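Local coordinates for hypothetical protein PA2218 (Pseudomonas aeruginosa, PDB 2HDW) that is of unknown function but adopts the alpha/beta hydrolase fold and is probably a hydrolase, at residues A[47-58]-A[79-87]. Sequence-based numbering, arbitrary orientation.
Sequences NMQLQLTQEWDK and ITLAADLYL
Trp-56 brings its six-membered ring to the edge of the Tyr-86 phenol: CH2 of Trp-56 lies 4.2 Å from CE1 of Tyr-86, near the plane of that ring, while the hydroxyl meets the indole obliquely. One face of the indole carries the aliphatic chain of Lys-58, whose CD sits 3.6 Å above the plane toward the rim. His-68 on the neighbouring strand meets both rings, edge-to-face with Trp-56, and NE1 of Trp-56 is tied to the carbonyl of Phe-60. A bend at chi2 (64°) lets the otherwise extended Lys-58 run across the indole and on to Asp-84, with CE passing 3.7 Å from OH of Tyr-86. NZ of Lys-58 forms a salt bridge of 2.9 Å with OD1 of Asp-84, reached from above the carboxylate, 37° out of its plane; His-68 NE2 bonds the same oxygen, so two donors grip a buried acid. Segment 47-58, in the loop before strand 66-74, lies over one side of strand 80-88, second in the mixed eight-stranded sheet of the alpha/beta hydrolase fold. Every second residue of that strand, Thr-80, Ala-82, Asp-84 and Tyr-86, faces it. Midway along, CD2 of Leu-52 rests on CB of Ala-82 at 3.6 Å, and CD1 of Leu-50 lies alongside the Thr-80 methyl, the two side chains running opposite ways (CD1 to CG2 3.8 Å). At the far end OG1 of Thr-80 accepts two backbone amides, N of Asn-47, the first modelled residue, and, nearly straight at 169°, N of Met-48 at 2.9 Å.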
loop_
_atom_site.group_PDB
_atom_site.type_symbol
_atom_site.label_atom_id
_atom_site.label_comp_id
_atom_site.label_asym_id
_atom_site.label_seq_id
_atom_site.Cartn_x
_atom_site.Cartn_y
_atom_site.Cartn_z
ATOM N N ASN A 47 -15.876 7.192 12.195
ATOM C CA ASN A 47 -17.334 7.449 12.352
ATOM C C ASN A 47 -17.711 8.753 11.669
ATOM O O ASN A 47 -18.830 9.243 11.825
ATOM C CB ASN A 47 -17.699 7.518 13.836
ATOM C CG ASN A 47 -16.873 8.539 14.590
ATOM O OD1 ASN A 47 -15.641 8.502 14.561
ATOM N ND2 ASN A 47 -17.545 9.459 15.274
ATOM N N MET A 48 -16.769 9.319 10.919
ATOM C CA MET A 48 -17.022 10.560 10.197
ATOM C C MET A 48 -17.813 10.228 8.940
ATOM O O MET A 48 -17.586 9.188 8.323
ATOM C CB MET A 48 -15.702 11.236 9.805
ATOM C CG MET A 48 -15.874 12.404 8.842
ATOM S SD MET A 48 -14.321 13.223 8.397
ATOM C CE MET A 48 -14.381 14.624 9.511
ATOM N N GLN A 49 -18.750 11.098 8.570
ATOM C CA GLN A 49 -19.540 10.871 7.367
ATOM C C GLN A 49 -18.710 11.326 6.181
ATOM O O GLN A 49 -18.285 12.480 6.122
ATOM C CB GLN A 49 -20.840 11.670 7.395
ATOM C CG GLN A 49 -21.778 11.321 8.523
ATOM C CD GLN A 49 -23.119 11.998 8.359
ATOM O OE1 GLN A 49 -23.923 11.601 7.514
ATOM N NE2 GLN A 49 -23.362 13.042 9.148
ATOM N N LEU A 50 -18.484 10.417 5.240
ATOM C CA LEU A 50 -17.689 10.728 4.063
ATOM C C LEU A 50 -18.524 10.631 2.791
ATOM O O LEU A 50 -19.395 9.771 2.664
ATOM C CB LEU A 50 -16.499 9.765 3.955
ATOM C CG LEU A 50 -15.496 9.661 5.110
ATOM C CD1 LEU A 50 -14.492 8.546 4.804
ATOM C CD2 LEU A 50 -14.782 10.980 5.308
ATOM N N GLN A 51 -18.244 11.524 1.854
ATOM C CA GLN A 51 -18.932 11.540 0.575
ATOM C C GLN A 51 -18.129 10.652 -0.368
ATOM O O GLN A 51 -17.005 10.990 -0.743
ATOM C CB GLN A 51 -18.988 12.965 0.025
ATOM C CG GLN A 51 -19.831 13.119 -1.228
ATOM C CD GLN A 51 -19.772 14.522 -1.798
ATOM O OE1 GLN A 51 -20.563 14.883 -2.670
ATOM N NE2 GLN A 51 -18.825 15.321 -1.315
ATOM N N LEU A 52 -18.695 9.511 -0.738
ATOM C CA LEU A 52 -18.015 8.584 -1.633
ATOM C C LEU A 52 -18.689 8.596 -3.003
ATOM O O LEU A 52 -19.913 8.550 -3.096
ATOM C CB LEU A 52 -18.052 7.176 -1.046
ATOM C CG LEU A 52 -17.542 7.031 0.394
ATOM C CD1 LEU A 52 -17.639 5.580 0.816
ATOM C CD2 LEU A 52 -16.097 7.517 0.494
ATOM N N THR A 53 -17.891 8.667 -4.066
ATOM C CA THR A 53 -18.456 8.689 -5.406
ATOM C C THR A 53 -19.045 7.337 -5.767
ATOM O O THR A 53 -18.504 6.301 -5.397
ATOM C CB THR A 53 -17.406 9.042 -6.473
ATOM O OG1 THR A 53 -18.038 9.058 -7.757
ATOM C CG2 THR A 53 -16.286 8.013 -6.493
ATOM N N GLN A 54 -20.154 7.355 -6.497
ATOM C CA GLN A 54 -20.804 6.126 -6.926
ATOM C C GLN A 54 -20.410 5.803 -8.362
ATOM O O GLN A 54 -20.716 4.730 -8.877
ATOM C CB GLN A 54 -22.324 6.262 -6.821
ATOM C CG GLN A 54 -22.822 6.463 -5.400
ATOM C CD GLN A 54 -22.233 5.456 -4.428
ATOM O OE1 GLN A 54 -21.245 5.738 -3.746
ATOM N NE2 GLN A 54 -22.828 4.270 -4.370
ATOM N N GLU A 55 -19.725 6.741 -9.005
ATOM C CA GLU A 55 -19.279 6.537 -10.375
ATOM C C GLU A 55 -18.192 5.472 -10.359
ATOM O O GLU A 55 -17.361 5.449 -9.448
ATOM C CB GLU A 55 -18.702 7.834 -10.946
ATOM C CG GLU A 55 -19.673 8.997 -10.954
ATOM C CD GLU A 55 -20.901 8.713 -11.796
ATOM O OE1 GLU A 55 -20.740 8.428 -13.003
ATOM O OE2 GLU A 55 -22.027 8.774 -11.253
ATOM N N TRP A 56 -18.203 4.574 -11.340
ATOM C CA TRP A 56 -17.162 3.562 -11.398
ATOM C C TRP A 56 -15.960 4.248 -12.035
ATOM O O TRP A 56 -15.830 4.301 -13.262
ATOM C CB TRP A 56 -17.586 2.351 -12.237
ATOM C CG TRP A 56 -16.515 1.296 -12.271
ATOM C CD1 TRP A 56 -15.603 1.077 -13.264
ATOM C CD2 TRP A 56 -16.190 0.378 -11.220
ATOM N NE1 TRP A 56 -14.728 0.079 -12.897
ATOM C CE2 TRP A 56 -15.065 -0.366 -11.646
ATOM C CE3 TRP A 56 -16.737 0.115 -9.955
ATOM C CZ2 TRP A 56 -14.479 -1.356 -10.851
ATOM C CZ3 TRP A 56 -16.151 -0.870 -9.164
ATOM C CH2 TRP A 56 -15.034 -1.593 -9.617
ATOM N N ASP A 57 -15.094 4.794 -11.189
ATOM C CA ASP A 57 -13.911 5.502 -11.657
ATOM C C ASP A 57 -12.627 4.706 -11.414
ATOM O O ASP A 57 -11.555 5.287 -11.233
ATOM C CB ASP A 57 -13.826 6.869 -10.963
ATOM C CG ASP A 57 -13.630 6.755 -9.460
ATOM O OD1 ASP A 57 -14.117 5.774 -8.856
ATOM O OD2 ASP A 57 -12.996 7.656 -8.876
ATOM N N LYS A 58 -12.737 3.379 -11.406
ATOM C CA LYS A 58 -11.568 2.527 -11.207
ATOM C C LYS A 58 -10.734 2.502 -12.491
ATOM O O LYS A 58 -11.218 2.867 -13.567
ATOM C CB LYS A 58 -11.990 1.100 -10.831
ATOM C CG LYS A 58 -12.222 0.848 -9.328
ATOM C CD LYS A 58 -13.381 1.661 -8.761
ATOM C CE LYS A 58 -13.663 1.279 -7.304
ATOM N NZ LYS A 58 -14.642 2.205 -6.650
ATOM N N ILE A 79 -9.299 8.479 12.646
ATOM C CA ILE A 79 -9.508 8.829 11.247
ATOM C C ILE A 79 -10.394 7.789 10.575
ATOM O O ILE A 79 -10.190 6.586 10.754
ATOM C CB ILE A 79 -8.161 8.924 10.493
ATOM C CG1 ILE A 79 -7.240 9.913 11.219
ATOM C CG2 ILE A 79 -8.393 9.373 9.047
ATOM C CD1 ILE A 79 -5.871 10.098 10.574
ATOM N N THR A 80 -11.386 8.260 9.822
ATOM C CA THR A 80 -12.305 7.377 9.110
ATOM C C THR A 80 -11.784 7.158 7.695
ATOM O O THR A 80 -11.519 8.118 6.965
ATOM C CB THR A 80 -13.720 7.984 9.047
ATOM O OG1 THR A 80 -14.223 8.150 10.379
ATOM C CG2 THR A 80 -14.664 7.074 8.265
ATOM N N LEU A 81 -11.627 5.893 7.319
ATOM C CA LEU A 81 -11.111 5.545 6.002
ATOM C C LEU A 81 -12.194 5.062 5.045
ATOM O O LEU A 81 -13.212 4.519 5.468
ATOM C CB LEU A 81 -10.045 4.455 6.136
ATOM C CG LEU A 81 -8.945 4.681 7.175
ATOM C CD1 LEU A 81 -8.037 3.463 7.222
ATOM C CD2 LEU A 81 -8.144 5.932 6.832
ATOM N N ALA A 82 -11.967 5.273 3.752
ATOM C CA ALA A 82 -12.897 4.833 2.720
ATOM C C ALA A 82 -12.280 3.618 2.032
ATOM O O ALA A 82 -11.060 3.524 1.897
ATOM C CB ALA A 82 -13.138 5.953 1.704
ATOM N N ALA A 83 -13.118 2.689 1.591
ATOM C CA ALA A 83 -12.610 1.492 0.938
ATOM C C ALA A 83 -13.629 0.829 0.023
ATOM O O ALA A 83 -14.830 1.101 0.104
ATOM C CB ALA A 83 -12.143 0.491 1.992
ATOM N N ASP A 84 -13.128 -0.037 -0.854
ATOM C CA ASP A 84 -13.967 -0.793 -1.774
ATOM C C ASP A 84 -13.923 -2.227 -1.275
ATOM O O ASP A 84 -12.846 -2.779 -1.044
ATOM C CB ASP A 84 -13.417 -0.742 -3.205
ATOM C CG ASP A 84 -13.654 0.595 -3.884
ATOM O OD1 ASP A 84 -14.834 0.990 -4.024
ATOM O OD2 ASP A 84 -12.663 1.248 -4.288
ATOM N N LEU A 85 -15.097 -2.818 -1.103
ATOM C CA LEU A 85 -15.224 -4.189 -0.636
ATOM C C LEU A 85 -15.724 -5.061 -1.785
ATOM O O LEU A 85 -16.717 -4.728 -2.429
ATOM C CB LEU A 85 -16.219 -4.244 0.520
ATOM C CG LEU A 85 -16.601 -5.609 1.091
ATOM C CD1 LEU A 85 -15.411 -6.230 1.814
ATOM C CD2 LEU A 85 -17.767 -5.428 2.043
ATOM N N TYR A 86 -15.031 -6.169 -2.034
ATOM C CA TYR A 86 -15.400 -7.094 -3.105
ATOM C C TYR A 86 -15.657 -8.481 -2.530
ATOM O O TYR A 86 -14.855 -8.989 -1.746
ATOM C CB TYR A 86 -14.272 -7.196 -4.137
ATOM C CG TYR A 86 -13.879 -5.891 -4.790
ATOM C CD1 TYR A 86 -14.402 -5.515 -6.032
ATOM C CD2 TYR A 86 -12.978 -5.031 -4.169
ATOM C CE1 TYR A 86 -14.027 -4.309 -6.638
ATOM C CE2 TYR A 86 -12.602 -3.830 -4.756
ATOM C CZ TYR A 86 -13.124 -3.472 -5.989
ATOM O OH TYR A 86 -12.736 -2.275 -6.551
ATOM N N LEU A 87 -16.769 -9.095 -2.926
ATOM C CA LEU A 87 -17.112 -10.434 -2.455
ATOM C C LEU A 87 -17.498 -11.345 -3.610
ATOM O O LEU A 87 -18.049 -10.893 -4.614
ATOM C CB LEU A 87 -18.291 -10.391 -1.470
ATOM C CG LEU A 87 -18.191 -9.545 -0.198
ATOM C CD1 LEU A 87 -18.315 -8.069 -0.553
ATOM C CD2 LEU A 87 -19.306 -9.944 0.759
#